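Putative aminotransferase (Actinomadura melliaura, PDB 4ZWV) probably transfers an amino group to a sugar, with pyridoxal 5'-phosphate as cofactor, during biosynthesis of the aminopentose of the indolocarbazole AT2433. Local coordinates at residues R74-S79 with K118-T123; R96-V101 with A331-S336. One frame throughout, in Å; residues are numbered along the deposited sequence.

Contact 1: residues R74-S79 with K118-T123; sequences RDEVLS and KISPAT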
ATOM      1  N   ARG A  74      26.527  -1.527   0.369  1.00 14.10           N
ATOM      2  CA  ARG A  74      26.154  -0.130   0.578  1.00 12.12           C
ATOM      3  C   ARG A  74      24.772  -0.138   1.217  1.00 10.96           C
ATOM      4  O   ARG A  74      23.759  -0.083   0.537  1.00 13.00           O
ATOM      5  CB  ARG A  74      26.197   0.668  -0.727  1.00 13.95           C
ATOM      6  CG  ARG A  74      27.636   1.098  -1.064  1.00 17.12           C
ATOM      7  CD  ARG A  74      27.761   1.676  -2.460  1.00 20.12           C
ATOM      8  NE  ARG A  74      26.821   2.767  -2.668  1.00 20.88           N
ATOM      9  CZ  ARG A  74      26.382   3.151  -3.863  1.00 19.29           C
ATOM     10  NH1 ARG A  74      26.809   2.524  -4.959  1.00 17.91           N
ATOM     11  NH2 ARG A  74      25.524   4.160  -3.965  1.00 18.93           N
ATOM     12  N   ASP A  75      24.756  -0.276   2.540  1.00 13.11           N
ATOM     13  CA  ASP A  75      23.527  -0.559   3.269  1.00 12.08           C
ATOM     14  C   ASP A  75      22.965   0.641   4.016  1.00 14.85           C
ATOM     15  O   ASP A  75      21.942   0.527   4.686  1.00 17.14           O
ATOM     16  CB  ASP A  75      23.759  -1.707   4.265  1.00 13.36           C
ATOM     17  CG  ASP A  75      24.756  -1.353   5.363  1.00 19.02           C
ATOM     18  OD1 ASP A  75      25.595  -0.453   5.170  1.00 17.37           O
ATOM     19  OD2 ASP A  75      24.724  -2.004   6.433  1.00 24.84           O
ATOM     20  N   GLU A  76      23.613   1.784   3.855  0.65 11.89           N
ATOM     21  CA  GLU A  76      23.282   2.966   4.625  0.65 11.11           C
ATOM     22  C   GLU A  76      22.434   3.960   3.839  0.65 10.94           C
ATOM     23  O   GLU A  76      22.785   4.347   2.725  0.65 13.84           O
ATOM     24  CB  GLU A  76      24.579   3.623   5.090  0.65 13.84           C
ATOM     25  CG  GLU A  76      24.456   4.992   5.695  0.65 15.12           C
ATOM     26  CD  GLU A  76      25.821   5.558   6.034  0.65 17.68           C
ATOM     27  OE1 GLU A  76      26.181   5.566   7.232  0.65 16.06           O
ATOM     28  OE2 GLU A  76      26.550   5.970   5.103  0.65 18.06           O
ATOM     29  N   VAL A  77      21.322   4.391   4.425  1.00 10.87           N
ATOM     30  CA  VAL A  77      20.577   5.511   3.858  1.00 10.48           C
ATOM     31  C   VAL A  77      20.639   6.638   4.870  1.00 11.63           C
ATOM     32  O   VAL A  77      20.320   6.442   6.040  1.00 10.92           O
ATOM     33  CB  VAL A  77      19.114   5.162   3.558  1.00  9.85           C
ATOM     34  CG1 VAL A  77      18.394   6.384   2.974  1.00 10.23           C
ATOM     35  CG2 VAL A  77      19.045   3.985   2.587  1.00 12.24           C
ATOM     36  N   LEU A  78      21.066   7.813   4.417  1.00  9.27           N
ATOM     37  CA  LEU A  78      21.171   8.987   5.280  1.00  8.89           C
ATOM     38  C   LEU A  78      19.840   9.727   5.292  1.00  9.27           C
ATOM     39  O   LEU A  78      19.265   9.997   4.247  1.00 10.79           O
ATOM     40  CB  LEU A  78      22.301   9.891   4.791  1.00  8.96           C
ATOM     41  CG  LEU A  78      23.685   9.275   4.943  1.00 12.96           C
ATOM     42  CD1 LEU A  78      24.741   9.933   4.044  1.00 15.24           C
ATOM     43  CD2 LEU A  78      24.092   9.415   6.380  1.00 20.31           C
ATOM     44  N   SER A  79      19.355  10.046   6.484  1.00  8.94           N
ATOM     45  CA  SER A  79      18.043  10.659   6.632  1.00  9.33           C
ATOM     46  C   SER A  79      18.020  11.409   7.955  1.00 11.76           C
ATOM     47  O   SER A  79      18.763  11.062   8.874  1.00 12.12           O
ATOM     48  CB  SER A  79      16.953   9.579   6.594  1.00  9.47           C
ATOM     49  OG  SER A  79      15.657  10.140   6.591  1.00 10.78           O
ATOM     50  N   LYS A 118      28.911  12.701   6.869  1.00 13.38           N
ATOM     51  CA  LYS A 118      28.446  11.340   7.139  1.00 12.10           C
ATOM     52  C   LYS A 118      28.349  10.442   5.909  1.00 13.57           C
ATOM     53  O   LYS A 118      28.111   9.244   6.031  1.00 16.18           O
ATOM     54  CB  LYS A 118      27.105  11.399   7.865  1.00 13.19           C
ATOM     55  CG  LYS A 118      27.286  11.805   9.324  1.00 15.34           C
ATOM     56  CD  LYS A 118      25.966  12.058  10.017  1.00 12.54           C
ATOM     57  CE  LYS A 118      26.187  12.200  11.517  1.00 15.11           C
ATOM     58  NZ  LYS A 118      24.968  12.704  12.212  1.00 13.43           N
ATOM     59  N   ILE A 119      28.529  11.009   4.724  1.00 15.09           N
ATOM     60  CA  ILE A 119      28.615  10.170   3.528  1.00 12.31           C
ATOM     61  C   ILE A 119      29.853   9.282   3.661  1.00 12.69           C
ATOM     62  O   ILE A 119      30.932   9.745   4.044  1.00 15.77           O
ATOM     63  CB  ILE A 119      28.678  11.019   2.254  1.00 13.51           C
ATOM     64  CG1 ILE A 119      27.349  11.731   2.049  1.00 13.91           C
ATOM     65  CG2 ILE A 119      29.025  10.159   1.035  1.00 16.89           C
ATOM     66  CD1 ILE A 119      27.369  12.748   0.925  1.00 17.45           C
ATOM     67  N   SER A 120      29.680   7.994   3.391  1.00 15.48           N
ATOM     68  CA  SER A 120      30.729   7.013   3.644  1.00 19.11           C
ATOM     69  C   SER A 120      30.732   5.972   2.528  1.00 14.80           C
ATOM     70  O   SER A 120      29.833   5.982   1.679  1.00 14.36           O
ATOM     71  CB  SER A 120      30.512   6.338   5.006  1.00 19.78           C
ATOM     72  OG  SER A 120      29.484   5.376   4.933  1.00 19.01           O
ATOM     73  N   PRO A 121      31.730   5.067   2.529  1.00 16.90           N
ATOM     74  CA  PRO A 121      31.695   3.984   1.541  1.00 15.44           C
ATOM     75  C   PRO A 121      30.440   3.117   1.628  1.00 17.73           C
ATOM     76  O   PRO A 121      30.140   2.420   0.665  1.00 17.11           O
ATOM     77  CB  PRO A 121      32.949   3.172   1.880  1.00 14.65           C
ATOM     78  CG  PRO A 121      33.892   4.176   2.456  1.00 17.53           C
ATOM     79  CD  PRO A 121      33.021   5.110   3.244  1.00 18.05           C
ATOM     80  N   ALA A 122      29.703   3.179   2.738  1.00 15.58           N
ATOM     81  CA  ALA A 122      28.472   2.401   2.873  1.00 14.87           C
ATOM     82  C   ALA A 122      27.212   3.127   2.409  1.00 14.27           C
ATOM     83  O   ALA A 122      26.132   2.541   2.400  1.00 14.34           O
ATOM     84  CB  ALA A 122      28.288   1.960   4.329  1.00 16.29           C
ATOM     85  N   THR A 123      27.337   4.391   2.019  1.00 13.08           N
ATOM     86  CA  THR A 123      26.161   5.186   1.681  1.00 12.78           C
ATOM     87  C   THR A 123      25.502   4.739   0.390  1.00 13.15           C
ATOM     88  O   THR A 123      26.105   4.761  -0.689  1.00 13.98           O
ATOM     89  CB  THR A 123      26.499   6.670   1.556  1.00 12.79           C
ATOM     90  OG1 THR A 123      27.064   7.123   2.784  1.00 14.06           O
ATOM     91  CG2 THR A 123      25.243   7.466   1.271  1.00 13.25           C
TER
HETATM   92  O   HOH W   1      28.050   7.506   7.987  1.00 23.18           O
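The guanidinium group of R74 meets T123 edge-on: T123 O lies near the plane of the group and accepts from R74 NE (2.9 Å), which stands 38° above the carbonyl plane of T123, and NH2 adds a weak second bond. F154 makes a cation-pi contact with the same group. The frame is a parallel beta pairing, E76 beside T123, where strand 123-129 begins after helix 112-118; this helix completes the beta-alpha-beta crossover from strand 97-100, which passes over strand 76-79. The carboxylate of E76, in one of its two modelled conformers, is gripped through OE2. T123 OG1 donates to E76 OE2 at 2.6 Å, nearly in line with the C-O bond, while S120 OG meets the same OE2 at 3.0 Å on the syn side, 34° out of the carboxylate plane. With CG anti to the backbone N (chi1 169°) and the chain extended beyond, E76 reaches across to both hydroxyls. E76 N binds A122 O (3.0 Å), the routine strand bond. Further on, L78 CD1 touches both T123 CG2 and I119 CG1, each at 3.7 Å, the L78 chain crossing both at about a right angle. A type I turn, S120 to T123, places the hydroxyls: S120 OG accepts from A122 N in an ST turn, and T123 OG1, while donating to E76, accepts from S120 N at 2.8 Å.

Contact 2: residues R96-V101 with A331-S336; sequences RRITWV and AHLRTS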
ATOM      1  N   ARG A  96      17.421  -1.708   4.777  1.00 11.87           N
ATOM      2  CA  ARG A  96      18.635  -0.903   4.945  1.00  9.73           C
ATOM      3  C   ARG A  96      18.783  -0.358   6.356  1.00 11.75           C
ATOM      4  O   ARG A  96      17.876  -0.452   7.182  1.00 14.88           O
ATOM      5  CB  ARG A  96      18.662   0.268   3.955  1.00 10.29           C
ATOM      6  CG  ARG A  96      18.236  -0.105   2.551  1.00 11.72           C
ATOM      7  CD  ARG A  96      19.079  -1.211   1.936  1.00 10.23           C
ATOM      8  NE  ARG A  96      18.471  -1.620   0.679  1.00 12.96           N
ATOM      9  CZ  ARG A  96      18.936  -2.579  -0.114  1.00 16.30           C
ATOM     10  NH1 ARG A  96      20.053  -3.226   0.196  1.00 16.29           N
ATOM     11  NH2 ARG A  96      18.280  -2.884  -1.228  1.00 19.81           N
ATOM     12  N   ARG A  97      19.933   0.251   6.608  0.63 12.22           N
ATOM     13  CA  ARG A  97      20.253   0.845   7.892  0.63 12.06           C
ATOM     14  C   ARG A  97      20.187   2.374   7.818  0.63 12.72           C
ATOM     15  O   ARG A  97      20.754   2.974   6.907  0.63 15.46           O
ATOM     16  CB  ARG A  97      21.646   0.370   8.308  0.63 17.42           C
ATOM     17  CG  ARG A  97      22.334   1.164   9.375  0.63 19.63           C
ATOM     18  CD  ARG A  97      23.630   0.461   9.771  0.63 25.20           C
ATOM     19  NE  ARG A  97      24.599   0.375   8.679  0.63 23.16           N
ATOM     20  CZ  ARG A  97      25.582   1.252   8.493  0.63 22.53           C
ATOM     21  NH1 ARG A  97      25.712   2.279   9.320  0.63 22.55           N
ATOM     22  NH2 ARG A  97      26.436   1.107   7.487  0.63 27.36           N
ATOM     23  N   ILE A  98      19.483   3.001   8.762  1.00 12.16           N
ATOM     24  CA  ILE A  98      19.389   4.458   8.794  1.00 12.96           C
ATOM     25  C   ILE A  98      20.614   5.037   9.499  1.00 11.14           C
ATOM     26  O   ILE A  98      20.974   4.587  10.589  1.00 13.76           O
ATOM     27  CB  ILE A  98      18.128   4.941   9.527  1.00 12.15           C
ATOM     28  CG1 ILE A  98      16.858   4.399   8.865  1.00 11.95           C
ATOM     29  CG2 ILE A  98      18.076   6.461   9.560  1.00 15.20           C
ATOM     30  CD1 ILE A  98      15.609   4.587   9.717  1.00 12.76           C
ATOM     31  N   THR A  99      21.256   6.024   8.880  1.00 10.76           N
ATOM     32  CA  THR A  99      22.254   6.825   9.573  1.00 11.67           C
ATOM     33  C   THR A  99      21.668   8.221   9.704  1.00 11.77           C
ATOM     34  O   THR A  99      21.407   8.896   8.700  1.00 11.24           O
ATOM     35  CB  THR A  99      23.589   6.867   8.831  1.00 15.97           C
ATOM     36  OG1 THR A  99      24.170   5.557   8.824  1.00 19.46           O
ATOM     37  CG2 THR A  99      24.544   7.836   9.514  1.00 17.29           C
ATOM     38  N   TRP A 100      21.424   8.636  10.946  1.00 10.51           N
ATOM     39  CA  TRP A 100      20.760   9.911  11.178  1.00  9.60           C
ATOM     40  C   TRP A 100      21.651  11.094  10.841  1.00 10.39           C
ATOM     41  O   TRP A 100      22.831  11.110  11.186  1.00 12.97           O
ATOM     42  CB  TRP A 100      20.309  10.058  12.637  1.00 10.48           C
ATOM     43  CG  TRP A 100      19.312   9.055  13.109  1.00 12.20           C
ATOM     44  CD1 TRP A 100      19.454   8.204  14.167  1.00 12.15           C
ATOM     45  CD2 TRP A 100      18.000   8.813  12.571  1.00  9.84           C
ATOM     46  NE1 TRP A 100      18.328   7.432  14.309  1.00 12.49           N
ATOM     47  CE2 TRP A 100      17.414   7.792  13.353  1.00 12.35           C
ATOM     48  CE3 TRP A 100      17.269   9.356  11.506  1.00 11.03           C
ATOM     49  CZ2 TRP A 100      16.127   7.301  13.102  1.00 12.16           C
ATOM     50  CZ3 TRP A 100      15.990   8.869  11.257  1.00 12.35           C
ATOM     51  CH2 TRP A 100      15.437   7.854  12.050  1.00 12.51           C
ATOM     52  N   VAL A 101      21.052  12.078  10.183  1.00 10.95           N
ATOM     53  CA  VAL A 101      21.691  13.357   9.907  1.00 12.02           C
ATOM     54  C   VAL A 101      21.004  14.426  10.749  1.00 10.05           C
ATOM     55  O   VAL A 101      19.776  14.400  10.933  1.00 12.47           O
ATOM     56  CB  VAL A 101      21.608  13.718   8.409  1.00 11.54           C
ATOM     57  CG1 VAL A 101      22.376  15.014   8.100  1.00 11.36           C
ATOM     58  CG2 VAL A 101      22.164  12.569   7.570  1.00 13.07           C
ATOM     59  N   ALA A 331      16.204   2.103  18.623  1.00 12.25           N
ATOM     60  CA  ALA A 331      17.100   2.419  19.731  1.00 14.61           C
ATOM     61  C   ALA A 331      18.555   2.092  19.390  1.00 15.29           C
ATOM     62  O   ALA A 331      19.471   2.751  19.879  1.00 19.88           O
ATOM     63  CB  ALA A 331      16.663   1.674  20.990  1.00 17.34           C
ATOM     64  N   HIS A 332      18.768   1.092  18.540  1.00 14.98           N
ATOM     65  CA  HIS A 332      20.122   0.667  18.183  1.00 16.56           C
ATOM     66  C   HIS A 332      20.827   1.628  17.224  1.00 17.08           C
ATOM     67  O   HIS A 332      22.018   1.471  16.950  1.00 18.38           O
ATOM     68  CB  HIS A 332      20.086  -0.741  17.562  1.00 16.15           C
ATOM     69  CG  HIS A 332      19.266  -0.834  16.312  1.00 16.30           C
ATOM     70  ND1 HIS A 332      17.897  -0.686  16.309  1.00 17.54           N
ATOM     71  CD2 HIS A 332      19.620  -1.087  15.028  1.00 15.77           C
ATOM     72  CE1 HIS A 332      17.442  -0.822  15.077  1.00 17.73           C
ATOM     73  NE2 HIS A 332      18.467  -1.068  14.279  1.00 18.12           N
ATOM     74  N   LEU A 333      20.098   2.623  16.730  1.00 13.99           N
ATOM     75  CA  LEU A 333      20.632   3.563  15.744  1.00 14.81           C
ATOM     76  C   LEU A 333      20.871   4.967  16.306  1.00 14.13           C
ATOM     77  O   LEU A 333      21.193   5.896  15.553  1.00 15.21           O
ATOM     78  CB  LEU A 333      19.682   3.656  14.539  1.00 16.32           C
ATOM     79  CG  LEU A 333      19.391   2.352  13.800  1.00 16.74           C
ATOM     80  CD1 LEU A 333      18.370   2.585  12.685  1.00 15.65           C
ATOM     81  CD2 LEU A 333      20.685   1.778  13.239  1.00 17.47           C
ATOM     82  N   ARG A 334      20.728   5.124  17.616  0.59 14.15           N
ATOM     83  CA  ARG A 334      20.816   6.455  18.207  0.59 14.33           C
ATOM     84  C   ARG A 334      22.189   7.068  18.007  0.59 18.21           C
ATOM     85  O   ARG A 334      23.211   6.388  18.094  0.59 18.18           O
ATOM     86  CB  ARG A 334      20.480   6.417  19.695  0.59 18.40           C
ATOM     87  CG  ARG A 334      19.034   6.080  19.971  0.59 25.12           C
ATOM     88  CD  ARG A 334      18.444   7.032  20.981  0.59 29.30           C
ATOM     89  NE  ARG A 334      18.200   8.332  20.368  0.59 29.10           N
ATOM     90  CZ  ARG A 334      17.550   9.327  20.959  0.59 29.58           C
ATOM     91  NH1 ARG A 334      17.070   9.172  22.184  0.59 33.01           N
ATOM     92  NH2 ARG A 334      17.370  10.471  20.318  0.59 12.45           N
ATOM     93  N   THR A 335      22.194   8.363  17.723  1.00 15.25           N
ATOM     94  CA  THR A 335      23.429   9.109  17.576  1.00 14.79           C
ATOM     95  C   THR A 335      23.231  10.500  18.163  1.00 14.87           C
ATOM     96  O   THR A 335      22.104  10.908  18.442  1.00 19.18           O
ATOM     97  CB  THR A 335      23.854   9.200  16.101  1.00 17.20           C
ATOM     98  OG1 THR A 335      25.199   9.671  16.005  1.00 26.40           O
ATOM     99  CG2 THR A 335      22.951  10.137  15.353  1.00 17.79           C
ATOM    100  N   SER A 336      24.321  11.225  18.360  1.00 15.25           N
ATOM    101  CA  SER A 336      24.214  12.562  18.933  1.00 18.86           C
ATOM    102  C   SER A 336      23.851  13.579  17.858  1.00 14.62           C
ATOM    103  O   SER A 336      24.570  13.729  16.882  1.00 17.28           O
ATOM    104  CB  SER A 336      25.512  12.960  19.618  1.00 18.89           C
ATOM    105  OG  SER A 336      25.437  14.303  20.074  1.00 24.11           O
TER
HETATM  106  O   HOH W   2      22.025   6.417  12.966  1.00 20.43           O
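The edge of the W100 indole faces the backbone of L333, with CD1 only 3.2 Å from L333 O in the neighbourhood of the ring plane; NE1 is also near this oxygen, but at too poor an angle for a hydrogen bond. The two side chains cross at about a right angle. T335 adds its methyl group, CG2 lying 3.8 Å from W100 CB, and L333 CD1 packs against I98 CB at 3.9 Å. A water completes this first shell: it donates to L333 O at 2.8 Å and to I98 O, and accepts from W100 N, so it occupies the outer side of strand 97-100, an outermost strand of the seven-stranded sheet within this chain. One step out, I98 CG2 lies 3.5 Å above one face of the indole, offset toward its rim. The ring also touches P81, D325 and N88, the last on helix 85-93, which likewise receives I98. W100 CG stands anti to the carbonyl carbon (chi1 -62°), which turns the ring toward the 331-336 loop. Without the indole, as with an alanine here, L333 O would probably lose its aromatic edge and a gap would open beside I98 CG2, N88 and P81. The polar link from I98 O and W100 N to L333 O runs through the water, with no direct hydrogen bond, so the loop is held to the strand by side-chain packing and this shared water.

Contacts 1 and 2 share one sheet, as strands 76-79 and 97-100 are parallel neighbours in it, and their centres lie 11 Å apart. The second oxygen of the E76 carboxylate ties them: E76 OE1 is 2.6 Å from T99 OG1, a probable hydrogen bond. Backbone pairing continues the seam, with S79 O 2.8 Å from V101 N. Charged groups span it as well: D75 pairs with R97, and K118 NZ, which also bridges to D114 on its own helix, bonds to W100 O. Strand 97-100 has strand 76-79 along one edge and the 331-336 loop on the other. Both contacts lie away from the residues that bind pyridoxal 5'-phosphate, such as H164 and S185.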